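Side-chain contacts in glutathione S-transferase enzyme with thioredoxin-like domain (Xenorhabdus nematophila, PDB 4L8E), which probably catalyses glutathione-dependent transferase reactions as a two-subunit enzyme, each subunit binding two molecules of glutathione: residues P68-L71 / A72-N76; F129-V132 / A133-P137; Y160-E163 / S164-L167; A192-P195 / W196-Y200. All blocks are in the same frame, centred on the assembly; numbering follows the deposited sequence. Where two conformers were deposited one is given.

Overall arrangement
A glutathione transferase joins a thioredoxin-like N-terminal domain to an all-helical C-terminal one, and four local contacts sample this plan in chain order. Contact 1 lies on helix 68-73, beside the four-stranded sheet. Contacts 2, 3 and 4 follow on helices 118-145, 154-175 and 188-197. Contact 1 stands apart, its centre about 23 Å from that of contact 2 and about 32 Å from that of contact 3. Contact 2 is the middle of the helical group: it packs against both contact 3 and contact 4, with centres about 13 and 11 Å away. Contacts 1, 2 and 3 reach the second subunit, whereas contacts 2 and 4 share one bound glutathione, so contact 2 joins the subunit interface to a glutathione site.

Contact 1. Residues P68-L71 / A72-N76; sequences PEFL and AIAPN
The short helix 68-73, which connects strand 54-57 to strand 81-84 in the thioredoxin-like domain, ends in a turn where Phe70 meets Ile73 and Ala74 through one carbonyl oxygen. Phe70 O accepts Ala74 N at 2.9 Å in the carbonyl plane, and it also takes Ile73 N at 2.9 Å from above that plane. One acceptor thus serves an i+3 and an i+4 donor as the helix gives way to loop. A turn earlier, Ala72 N donates to Pro68 O at 3.0 Å, a regular helical bond. The same Phe70 and Ala74 meet through their side chains. With CG anti to the backbone N (chi1 -176°), the phenyl ring swings to where the methyl of Ala74 sits over one face, displaced toward the rim; CB lies 3.9 Å from the ring centroid in a CH-pi contact and 3.5 Å from Phe70 CZ. Pro75 has no amide hydrogen to give, and its N and CD rest against Leu71 O, CD at 3.5 Å. One branch of Leu71 reaches along the turn, CD2 3.7 Å from Ala74 O. Beyond the turn, Asn76 OD1 accepts a hydrogen bond from Arg166 NH1 of the second subunit. Toward the sheet, Phe70 packs on Tyr32 of strand 30-33, Ile73 on Ala81 and Val83 of strand 81-84, and Ala74 and Pro75 on Phe97 of strand 94-97.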
loop_
_atom_site.group_PDB
_atom_site.type_symbol
_atom_site.label_atom_id
_atom_site.label_comp_id
_atom_site.label_asym_id
_atom_site.label_seq_id
_atom_site.Cartn_x
_atom_site.Cartn_y
_atom_site.Cartn_z
ATOM N N PRO A 68 -13.076 14.563 -15.934
ATOM C CA PRO A 68 -13.353 15.255 -14.659
ATOM C C PRO A 68 -14.323 14.503 -13.752
ATOM O O PRO A 68 -14.165 14.498 -12.528
ATOM C CB PRO A 68 -13.966 16.587 -15.112
ATOM C CG PRO A 68 -13.439 16.805 -16.457
ATOM C CD PRO A 68 -13.274 15.450 -17.092
ATOM N N GLU A 69 -15.312 13.840 -14.343
ATOM C CA GLU A 69 -16.312 13.115 -13.546
ATOM C C GLU A 69 -15.683 11.936 -12.797
ATOM O O GLU A 69 -16.033 11.635 -11.646
ATOM C CB GLU A 69 -17.466 12.614 -14.422
ATOM C CG GLU A 69 -17.873 13.550 -15.538
ATOM C CD GLU A 69 -17.051 13.334 -16.799
ATOM O OE1 GLU A 69 -17.296 12.339 -17.517
ATOM O OE2 GLU A 69 -16.152 14.153 -17.066
ATOM N N PHE A 70 -14.720 11.280 -13.433
ATOM C CA PHE A 70 -13.995 10.219 -12.779
ATOM C C PHE A 70 -13.011 10.744 -11.718
ATOM O O PHE A 70 -12.923 10.198 -10.619
ATOM C CB PHE A 70 -13.252 9.342 -13.776
ATOM C CG PHE A 70 -12.561 8.184 -13.117
ATOM C CD1 PHE A 70 -13.303 7.133 -12.584
ATOM C CD2 PHE A 70 -11.185 8.146 -13.001
ATOM C CE1 PHE A 70 -12.670 6.072 -11.949
ATOM C CE2 PHE A 70 -10.557 7.080 -12.389
ATOM C CZ PHE A 70 -11.295 6.048 -11.859
ATOM N N LEU A 71 -12.270 11.795 -12.052
ATOM C CA LEU A 71 -11.326 12.385 -11.102
ATOM C C LEU A 71 -12.028 12.863 -9.825
ATOM O O LEU A 71 -11.422 12.898 -8.751
ATOM C CB LEU A 71 -10.570 13.540 -11.762
ATOM C CG LEU A 71 -9.614 13.146 -12.884
ATOM C CD1 LEU A 71 -9.045 14.387 -13.578
ATOM C CD2 LEU A 71 -8.514 12.248 -12.336
ATOM N N ALA A 72 -13.306 13.239 -9.928
ATOM C CA ALA A 72 -14.067 13.618 -8.741
ATOM C C ALA A 72 -14.192 12.499 -7.705
ATOM O O ALA A 72 -14.249 12.771 -6.510
ATOM C CB ALA A 72 -15.451 14.117 -9.148
ATOM N N ILE A 73 -14.248 11.266 -8.210
ATOM C CA ILE A 73 -14.359 10.039 -7.430
ATOM C C ILE A 73 -12.982 9.457 -7.060
ATOM O O ILE A 73 -12.802 8.882 -5.983
ATOM C CB ILE A 73 -15.171 9.000 -8.257
ATOM C CG1 ILE A 73 -16.611 9.486 -8.448
ATOM C CG2 ILE A 73 -15.166 7.639 -7.617
ATOM C CD1 ILE A 73 -17.393 8.733 -9.500
ATOM N N ALA A 74 -12.021 9.631 -7.963
ATOM C CA ALA A 74 -10.730 8.947 -7.958
ATOM C C ALA A 74 -9.635 9.892 -8.449
ATOM O O ALA A 74 -9.196 9.818 -9.607
ATOM C CB ALA A 74 -10.796 7.746 -8.847
ATOM N N PRO A 75 -9.236 10.829 -7.591
ATOM C CA PRO A 75 -8.356 11.910 -8.026
ATOM C C PRO A 75 -6.963 11.458 -8.413
ATOM O O PRO A 75 -6.229 12.232 -9.024
ATOM C CB PRO A 75 -8.341 12.857 -6.817
ATOM C CG PRO A 75 -8.832 12.064 -5.670
ATOM C CD PRO A 75 -9.807 11.097 -6.260
ATOM N N ASN A 76 -6.618 10.218 -8.085
ATOM C CA ASN A 76 -5.345 9.652 -8.517
ATOM C C ASN A 76 -5.393 9.054 -9.923
ATOM O O ASN A 76 -4.417 8.483 -10.378
ATOM C CB ASN A 76 -4.901 8.585 -7.504
ATOM C CG ASN A 76 -3.480 8.108 -7.730
ATOM O OD1 ASN A 76 -2.530 8.890 -7.879
ATOM N ND2 ASN A 76 -3.329 6.781 -7.754
#

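Contact 2. Residues F129-V132 / A133-P137; sequences FWQV and AGFGP. With GSH (glutathione), chain B.
Trp130 O is gripped by two amides, Gly134 N at 2.9 Å and Phe135 N at 3.3 Å, which marks the change from alpha-helical to pi-type winding in helix 118-145. The wider turn is confirmed one residue on, where Gly136 N donates almost straight (170°) to Gln131 O at 2.9 Å. Five residues apart, Trp130 and Phe135 come together on the same flank: their rings are nearly parallel (planes at 27°) but slid so far that they barely overlap. Instead, Phe135 CB sits over a face of the six-membered ring, toward its rim, and Trp130 CH2 touches Phe135 CD1 at 3.4 Å. Gln131 bends at chi2 (-76°), bringing NE2 back to 3.6 Å from Gly136 CA, while OE1 is held by Lys41. Pro137, with no N-H to give, presses CG tightly on Val132 O at 3.0 Å where the helix kinks. The same CG also meets the ligand, 3.4 Å from O32 of the chain B glutathione, a molecule also bonded by Asn38 and by Arg159 of the second subunit. A pi-type turn leading into a Gly-Pro kink thus shapes one wall of a glutathione pocket in this transferase fold.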
loop_
_atom_site.group_PDB
_atom_site.type_symbol
_atom_site.label_atom_id
_atom_site.label_comp_id
_atom_site.label_asym_id
_atom_site.label_seq_id
_atom_site.Cartn_x
_atom_site.Cartn_y
_atom_site.Cartn_z
ATOM N N PHE A 129 -1.416 -4.916 3.177
ATOM C CA PHE A 129 -0.502 -3.810 2.972
ATOM C C PHE A 129 0.740 -4.233 2.180
ATOM O O PHE A 129 1.221 -3.480 1.306
ATOM C CB PHE A 129 -0.134 -3.134 4.311
ATOM C CG PHE A 129 -1.146 -2.132 4.775
ATOM C CD1 PHE A 129 -1.081 -0.817 4.317
ATOM C CD2 PHE A 129 -2.144 -2.473 5.684
ATOM C CE1 PHE A 129 -2.006 0.152 4.747
ATOM C CE2 PHE A 129 -3.068 -1.530 6.115
ATOM C CZ PHE A 129 -2.990 -0.207 5.652
ATOM N N TRP A 130 1.269 -5.421 2.465
ATOM C CA TRP A 130 2.452 -5.923 1.755
ATOM C C TRP A 130 2.145 -6.027 0.254
ATOM O O TRP A 130 2.965 -5.634 -0.589
ATOM C CB TRP A 130 2.887 -7.282 2.271
ATOM C CG TRP A 130 3.933 -7.978 1.461
ATOM C CD1 TRP A 130 5.276 -7.791 1.521
ATOM C CD2 TRP A 130 3.709 -8.960 0.444
ATOM N NE1 TRP A 130 5.917 -8.612 0.626
ATOM C CE2 TRP A 130 4.971 -9.355 -0.036
ATOM C CE3 TRP A 130 2.574 -9.576 -0.064
ATOM C CZ2 TRP A 130 5.123 -10.322 -1.033
ATOM C CZ3 TRP A 130 2.728 -10.540 -1.057
ATOM C CH2 TRP A 130 3.984 -10.900 -1.529
ATOM N N GLN A 131 0.937 -6.482 -0.057
ATOM C CA GLN A 131 0.511 -6.581 -1.471
ATOM C C GLN A 131 0.438 -5.214 -2.131
ATOM O O GLN A 131 0.985 -5.027 -3.227
ATOM C CB GLN A 131 -0.835 -7.300 -1.625
ATOM C CG GLN A 131 -1.188 -7.622 -3.058
ATOM C CD GLN A 131 -1.663 -6.423 -3.845
ATOM O OE1 GLN A 131 -2.486 -5.656 -3.366
ATOM N NE2 GLN A 131 -1.158 -6.273 -5.089
ATOM N N VAL A 132 -0.258 -4.255 -1.503
ATOM C CA VAL A 132 -0.499 -2.988 -2.185
ATOM C C VAL A 132 0.769 -2.137 -2.272
ATOM O O VAL A 132 0.896 -1.314 -3.169
ATOM C CB VAL A 132 -1.652 -2.181 -1.567
ATOM C CG1 VAL A 132 -2.979 -2.971 -1.645
ATOM C CG2 VAL A 132 -1.352 -1.766 -0.173
ATOM N N ALA A 133 1.701 -2.351 -1.343
ATOM C CA ALA A 133 2.911 -1.541 -1.250
ATOM C C ALA A 133 4.113 -2.128 -1.962
ATOM O O ALA A 133 5.063 -1.397 -2.318
ATOM C CB ALA A 133 3.258 -1.274 0.238
ATOM N N GLY A 134 4.114 -3.446 -2.137
ATOM C CA GLY A 134 5.268 -4.123 -2.714
ATOM C C GLY A 134 4.917 -5.040 -3.881
ATOM O O GLY A 134 5.442 -4.860 -4.979
ATOM N N PHE A 135 4.044 -6.018 -3.666
ATOM C CA PHE A 135 3.783 -7.028 -4.690
ATOM C C PHE A 135 3.215 -6.380 -5.979
ATOM O O PHE A 135 3.734 -6.552 -7.092
ATOM C CB PHE A 135 2.854 -8.098 -4.099
ATOM C CG PHE A 135 2.841 -9.415 -4.864
ATOM C CD1 PHE A 135 3.967 -10.212 -4.878
ATOM C CD2 PHE A 135 1.699 -9.852 -5.543
ATOM C CE1 PHE A 135 3.980 -11.418 -5.545
ATOM C CE2 PHE A 135 1.704 -11.071 -6.207
ATOM C CZ PHE A 135 2.856 -11.857 -6.205
ATOM N N GLY A 136 2.144 -5.623 -5.825
ATOM C CA GLY A 136 1.557 -4.926 -6.953
ATOM C C GLY A 136 2.483 -3.895 -7.590
ATOM O O GLY A 136 2.708 -3.886 -8.818
ATOM N N PRO A 137 3.009 -2.977 -6.786
ATOM C CA PRO A 137 3.795 -1.932 -7.420
ATOM C C PRO A 137 5.009 -2.484 -8.146
ATOM O O PRO A 137 5.314 -2.039 -9.236
ATOM C CB PRO A 137 4.210 -1.053 -6.238
ATOM C CG PRO A 137 3.066 -1.195 -5.307
ATOM C CD PRO A 137 2.650 -2.620 -5.406
HETATM N N1 GSH B . 0.619 4.535 -16.073
HETATM C CA1 GSH B . 0.797 3.163 -15.780
HETATM C C1 GSH B . 2.231 2.789 -16.037
HETATM O O11 GSH B . 2.922 3.450 -16.874
HETATM O O12 GSH B . 2.742 1.796 -15.427
HETATM C CB1 GSH B . -0.084 2.366 -16.662
HETATM C CG1 GSH B . 0.039 0.872 -16.441
HETATM C CD1 GSH B . -0.693 0.427 -15.190
HETATM O OE1 GSH B . -1.611 1.075 -14.739
HETATM N N2 GSH B . -0.246 -0.792 -14.543
HETATM C CA2 GSH B . -0.890 -1.276 -13.367
HETATM C C2 GSH B . 0.140 -1.276 -12.248
HETATM O O2 GSH B . 1.347 -1.494 -12.431
HETATM C CB2 GSH B . -1.399 -2.659 -13.547
HETATM S SG2 GSH B . -2.750 -2.694 -14.734
HETATM N N3 GSH B . -0.293 -0.983 -10.925
HETATM C CA3 GSH B . 0.690 -0.978 -9.869
HETATM C C3 GSH B . 0.040 -1.337 -8.594
HETATM O O31 GSH B . -0.977 -2.078 -8.602
HETATM O O32 GSH B . 0.526 -0.882 -7.520
#

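Contact 3. Residues Y160-E163 / S164-L167; sequences YTEE and SQRL
Glu163 and Arg166 form an i to i+3 salt bridge on helix 154-175 of the glutathione transferase C-terminal domain. The charged pair runs side by side, both chains pointing the same way. Arg166 grips the carboxylate side-on with two nitrogens: NE donates to Glu163 OE1 at 2.9 Å and NH2 to Glu163 OE2 at 2.8 Å. Both oxygens are met on their syn sides and lie close to the guanidinium plane, although the two flat groups are turned 31° apart, a twist that leaves NE 30° out of the carboxylate plane at OE1. Glu163 gets there by keeping CG anti to the backbone N and then folding at chi2 (61°). This two-point grip should hold the arginine head group against rotation and leaves NH1 to meet Asn76 OD1 of the second subunit. Leu167 crosses the glutamate obliquely, its CD1 3.9 Å from Glu163 CG; both Glu163 and Leu167 pack on Met138 of helix 118-145. Among the backbone bonds, Gln165, Arg166 and Leu167 donate in regular i to i+4 fashion to Thr161, Glu162 and Glu163. A further polar interaction is a serine turned back on its own helix. Ser164 OG, which also bonds to Asn142 ND2, donates to Tyr160 O at only 2.6 Å, while Ser164 N reaches the same oxygen at 2.9 Å from the opposite face of its carbonyl plane.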
loop_
_atom_site.group_PDB
_atom_site.type_symbol
_atom_site.label_atom_id
_atom_site.label_comp_id
_atom_site.label_asym_id
_atom_site.label_seq_id
_atom_site.Cartn_x
_atom_site.Cartn_y
_atom_site.Cartn_z
ATOM N N TYR A 160 13.855 -5.203 -11.642
ATOM C CA TYR A 160 12.482 -5.635 -11.370
ATOM C C TYR A 160 12.274 -7.153 -11.499
ATOM O O TYR A 160 11.394 -7.723 -10.832
ATOM C CB TYR A 160 11.462 -4.778 -12.146
ATOM C CG TYR A 160 11.578 -3.328 -11.708
ATOM C CD1 TYR A 160 11.296 -2.972 -10.394
ATOM C CD2 TYR A 160 12.054 -2.348 -12.560
ATOM C CE1 TYR A 160 11.451 -1.668 -9.960
ATOM C CE2 TYR A 160 12.224 -1.033 -12.137
ATOM C CZ TYR A 160 11.916 -0.699 -10.826
ATOM O OH TYR A 160 12.101 0.591 -10.362
ATOM N N THR A 161 13.077 -7.798 -12.335
ATOM C CA THR A 161 13.125 -9.260 -12.380
ATOM C C THR A 161 13.584 -9.831 -11.023
ATOM O O THR A 161 12.908 -10.688 -10.460
ATOM C CB THR A 161 14.052 -9.778 -13.496
ATOM O OG1 THR A 161 13.565 -9.338 -14.769
ATOM C CG2 THR A 161 14.128 -11.300 -13.481
ATOM N N GLU A 162 14.720 -9.354 -10.503
ATOM C CA GLU A 162 15.242 -9.808 -9.205
ATOM C C GLU A 162 14.282 -9.509 -8.060
ATOM O O GLU A 162 14.110 -10.324 -7.150
ATOM C CB GLU A 162 16.625 -9.201 -8.932
ATOM C CG GLU A 162 17.701 -9.816 -9.804
ATOM C CD GLU A 162 19.040 -9.156 -9.632
ATOM O OE1 GLU A 162 19.160 -8.253 -8.778
ATOM O OE2 GLU A 162 19.969 -9.541 -10.365
ATOM N N GLU A 163 13.645 -8.345 -8.098
ATOM C CA GLU A 163 12.676 -7.992 -7.058
ATOM C C GLU A 163 11.435 -8.867 -7.146
ATOM O O GLU A 163 10.898 -9.274 -6.125
ATOM C CB GLU A 163 12.321 -6.502 -7.140
ATOM C CG GLU A 163 11.213 -6.026 -6.177
ATOM C CD GLU A 163 11.527 -6.209 -4.702
ATOM O OE1 GLU A 163 12.713 -6.448 -4.311
ATOM O OE2 GLU A 163 10.558 -6.105 -3.911
ATOM N N SER A 164 10.998 -9.184 -8.368
ATOM C CA SER A 164 9.849 -10.069 -8.547
ATOM C C SER A 164 10.164 -11.423 -7.914
ATOM O O SER A 164 9.328 -12.003 -7.219
ATOM C CB SER A 164 9.525 -10.242 -10.029
ATOM O OG SER A 164 9.088 -9.004 -10.581
ATOM N N GLN A 165 11.364 -11.928 -8.150
ATOM C CA GLN A 165 11.788 -13.203 -7.560
ATOM C C GLN A 165 11.763 -13.130 -6.031
ATOM O O GLN A 165 11.315 -14.061 -5.357
ATOM C CB GLN A 165 13.169 -13.590 -8.073
ATOM C CG GLN A 165 13.108 -13.986 -9.552
ATOM C CD GLN A 165 14.456 -14.086 -10.213
ATOM O OE1 GLN A 165 15.473 -13.663 -9.669
ATOM N NE2 GLN A 165 14.473 -14.659 -11.397
ATOM N N ARG A 166 12.248 -12.024 -5.479
ATOM C CA ARG A 166 12.272 -11.862 -4.021
ATOM C C ARG A 166 10.870 -11.899 -3.427
ATOM O O ARG A 166 10.622 -12.514 -2.386
ATOM C CB ARG A 166 12.923 -10.544 -3.630
ATOM C CG ARG A 166 13.224 -10.419 -2.139
ATOM C CD ARG A 166 13.625 -9.004 -1.756
ATOM N NE ARG A 166 12.510 -8.095 -1.886
ATOM C CZ ARG A 166 11.513 -7.978 -1.011
ATOM N NH1 ARG A 166 11.544 -8.646 0.143
ATOM N NH2 ARG A 166 10.497 -7.144 -1.275
ATOM N N LEU A 167 9.974 -11.193 -4.080
ATOM C CA LEU A 167 8.574 -11.139 -3.665
ATOM C C LEU A 167 7.881 -12.493 -3.707
ATOM O O LEU A 167 7.146 -12.859 -2.759
ATOM C CB LEU A 167 7.836 -10.124 -4.542
ATOM C CG LEU A 167 8.207 -8.681 -4.215
ATOM C CD1 LEU A 167 7.815 -7.776 -5.368
ATOM C CD2 LEU A 167 7.561 -8.202 -2.938
#

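Contact 4. Residues A192-P195 / W196-Y200; sequences AVYP and WAKCY. With GSH (glutathione), chain B; GSH (glutathione), chain D.
One face of the Tyr194 ring carries Lys198 CB, 4.2 Å above the plane and displaced toward the rim, and the lysine chain then crosses it, CD 3.9 Å from Tyr194 OH. The tyrosine CG, opposite the backbone N (chi1 178°), carries the ring back alongside Lys198. At the edges of the Trp196 indole lie Ala192 O, 4.0 Å from CD1, and C2 of the chain B glutathione. Trp196 CZ2 also stands 3.4 Å from O31 of this ligand and CH2 3.6 Å from CB2, while NE1 bonds to Asn38 OD1. The helix is kinked at Pro195, whose nitrogen has no hydrogen to give. Trp196 N, the usual i+4 donor to Ala192 O, turns to Val193 O in a weak bond, and Ala192 O is buried with no partner in the model. The main donor to Val193 O is Ala197 N, at 2.9 Å and 172°. A type I turn from Ala197 to Tyr200 follows, bringing Cys199 SG to 3.4 Å from Pro195 O and beside a second glutathione, at a spacing too short to interpret. The contact is buried in the helical domain, where Trp196 on helix 188-197 and Cys199 in the turn after it line two glutathione pockets.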
loop_
_atom_site.group_PDB
_atom_site.type_symbol
_atom_site.label_atom_id
_atom_site.label_comp_id
_atom_site.label_asym_id
_atom_site.label_seq_id
_atom_site.Cartn_x
_atom_site.Cartn_y
_atom_site.Cartn_z
ATOM N N ALA A 192 -6.311 -9.801 -2.668
ATOM C CA ALA A 192 -5.440 -8.759 -3.189
ATOM C C ALA A 192 -4.266 -9.337 -3.999
ATOM O O ALA A 192 -3.877 -8.774 -5.039
ATOM C CB ALA A 192 -4.921 -7.882 -2.060
ATOM N N VAL A 193 -3.709 -10.440 -3.534
ATOM C CA VAL A 193 -2.522 -11.037 -4.147
ATOM C C VAL A 193 -2.855 -11.844 -5.403
ATOM O O VAL A 193 -2.131 -11.808 -6.407
ATOM C CB VAL A 193 -1.763 -11.909 -3.144
ATOM C CG1 VAL A 193 -0.586 -12.647 -3.789
ATOM C CG2 VAL A 193 -1.209 -11.018 -2.005
ATOM N N TYR A 194 -3.960 -12.562 -5.374
ATOM C CA TYR A 194 -4.235 -13.496 -6.451
ATOM C C TYR A 194 -4.179 -12.924 -7.876
ATOM O O TYR A 194 -3.581 -13.514 -8.752
ATOM C CB TYR A 194 -5.556 -14.255 -6.216
ATOM C CG TYR A 194 -5.913 -15.192 -7.329
ATOM C CD1 TYR A 194 -5.383 -16.482 -7.388
ATOM C CD2 TYR A 194 -6.757 -14.799 -8.345
ATOM C CE1 TYR A 194 -5.695 -17.355 -8.406
ATOM C CE2 TYR A 194 -7.076 -15.672 -9.384
ATOM C CZ TYR A 194 -6.550 -16.941 -9.408
ATOM O OH TYR A 194 -6.891 -17.781 -10.430
ATOM N N PRO A 195 -4.830 -11.783 -8.131
ATOM C CA PRO A 195 -4.849 -11.315 -9.521
ATOM C C PRO A 195 -3.472 -10.953 -10.053
ATOM O O PRO A 195 -3.284 -11.010 -11.282
ATOM C CB PRO A 195 -5.756 -10.077 -9.449
ATOM C CG PRO A 195 -6.619 -10.327 -8.243
ATOM C CD PRO A 195 -5.712 -10.992 -7.266
ATOM N N TRP A 196 -2.548 -10.633 -9.160
ATOM C CA TRP A 196 -1.167 -10.356 -9.530
ATOM C C TRP A 196 -0.357 -11.636 -9.690
ATOM O O TRP A 196 0.362 -11.805 -10.665
ATOM C CB TRP A 196 -0.522 -9.424 -8.497
ATOM C CG TRP A 196 -0.880 -7.981 -8.757
ATOM C CD1 TRP A 196 -1.861 -7.233 -8.140
ATOM C CD2 TRP A 196 -0.307 -7.138 -9.757
ATOM N NE1 TRP A 196 -1.900 -5.972 -8.692
ATOM C CE2 TRP A 196 -0.957 -5.888 -9.680
ATOM C CE3 TRP A 196 0.699 -7.317 -10.715
ATOM C CZ2 TRP A 196 -0.637 -4.838 -10.525
ATOM C CZ3 TRP A 196 0.999 -6.288 -11.543
ATOM C CH2 TRP A 196 0.358 -5.043 -11.431
ATOM N N ALA A 197 -0.503 -12.557 -8.743
ATOM C CA ALA A 197 0.208 -13.838 -8.832
ATOM C C ALA A 197 -0.238 -14.678 -10.035
ATOM O O ALA A 197 0.565 -15.434 -10.580
ATOM C CB ALA A 197 0.038 -14.617 -7.551
ATOM N N LYS A 198 -1.509 -14.540 -10.445
ATOM C CA LYS A 198 -2.077 -15.229 -11.599
ATOM C C LYS A 198 -1.339 -14.858 -12.873
ATOM O O LYS A 198 -1.350 -15.604 -13.871
ATOM C CB LYS A 198 -3.590 -14.890 -11.726
ATOM C CG LYS A 198 -4.191 -14.980 -13.121
ATOM C CD LYS A 198 -5.703 -15.178 -13.078
ATOM C CE LYS A 198 -6.295 -15.400 -14.475
ATOM N NZ LYS A 198 -5.869 -14.331 -15.437
ATOM N N CYS A 199 -0.674 -13.711 -12.834
ATOM C CA CYS A 199 0.034 -13.178 -13.977
ATOM C C CYS A 199 1.521 -13.534 -13.990
ATOM O O CYS A 199 2.285 -12.940 -14.747
ATOM C CB CYS A 199 -0.132 -11.663 -14.046
ATOM S SG CYS A 199 -1.839 -11.127 -14.400
ATOM N N TYR A 200 1.924 -14.522 -13.197
ATOM C CA TYR A 200 3.336 -14.940 -13.150
ATOM C C TYR A 200 4.000 -15.160 -14.511
ATOM O O TYR A 200 5.173 -14.808 -14.692
ATOM C CB TYR A 200 3.491 -16.203 -12.304
ATOM C CG TYR A 200 2.909 -17.436 -12.950
ATOM C CD1 TYR A 200 1.573 -17.764 -12.768
ATOM C CD2 TYR A 200 3.699 -18.288 -13.706
ATOM C CE1 TYR A 200 1.025 -18.900 -13.375
ATOM C CE2 TYR A 200 3.169 -19.424 -14.290
ATOM C CZ TYR A 200 1.834 -19.722 -14.111
ATOM O OH TYR A 200 1.263 -20.842 -14.686
HETATM N N1 GSH B . 0.619 4.535 -16.073
HETATM C CA1 GSH B . 0.797 3.163 -15.780
HETATM C C1 GSH B . 2.231 2.789 -16.037
HETATM O O11 GSH B . 2.922 3.450 -16.874
HETATM O O12 GSH B . 2.742 1.796 -15.427
HETATM C CB1 GSH B . -0.084 2.366 -16.662
HETATM C CG1 GSH B . 0.039 0.872 -16.441
HETATM C CD1 GSH B . -0.693 0.427 -15.190
HETATM O OE1 GSH B . -1.611 1.075 -14.739
HETATM N N2 GSH B . -0.246 -0.792 -14.543
HETATM C CA2 GSH B . -0.890 -1.276 -13.367
HETATM C C2 GSH B . 0.140 -1.276 -12.248
HETATM O O2 GSH B . 1.347 -1.494 -12.431
HETATM C CB2 GSH B . -1.399 -2.659 -13.547
HETATM S SG2 GSH B . -2.750 -2.694 -14.734
HETATM N N3 GSH B . -0.293 -0.983 -10.925
HETATM C CA3 GSH B . 0.690 -0.978 -9.869
HETATM C C3 GSH B . 0.040 -1.337 -8.594
HETATM O O31 GSH B . -0.977 -2.078 -8.602
HETATM O O32 GSH B . 0.526 -0.882 -7.520
HETATM C CG1 GSH D . -6.498 -9.210 -17.491
HETATM C CD1 GSH D . -5.237 -9.187 -16.633
HETATM O OE1 GSH D . -5.297 -9.472 -15.438
HETATM N N2 GSH D . -3.977 -8.825 -17.308
HETATM C CA2 GSH D . -2.707 -8.746 -16.648
HETATM C C2 GSH D . -2.223 -7.310 -16.728
HETATM O O2 GSH D . -1.068 -7.039 -16.370
HETATM C CB2 GSH D . -1.698 -9.671 -17.264
HETATM S SG2 GSH D . -1.978 -11.331 -16.684
HETATM N N3 GSH D . -3.099 -6.236 -17.209
HETATM C CA3 GSH D . -2.614 -4.857 -17.240
HETATM C C3 GSH D . -1.571 -4.577 -18.276
HETATM O O31 GSH D . -0.888 -3.522 -18.179
HETATM O O32 GSH D . -1.373 -5.363 -19.238
#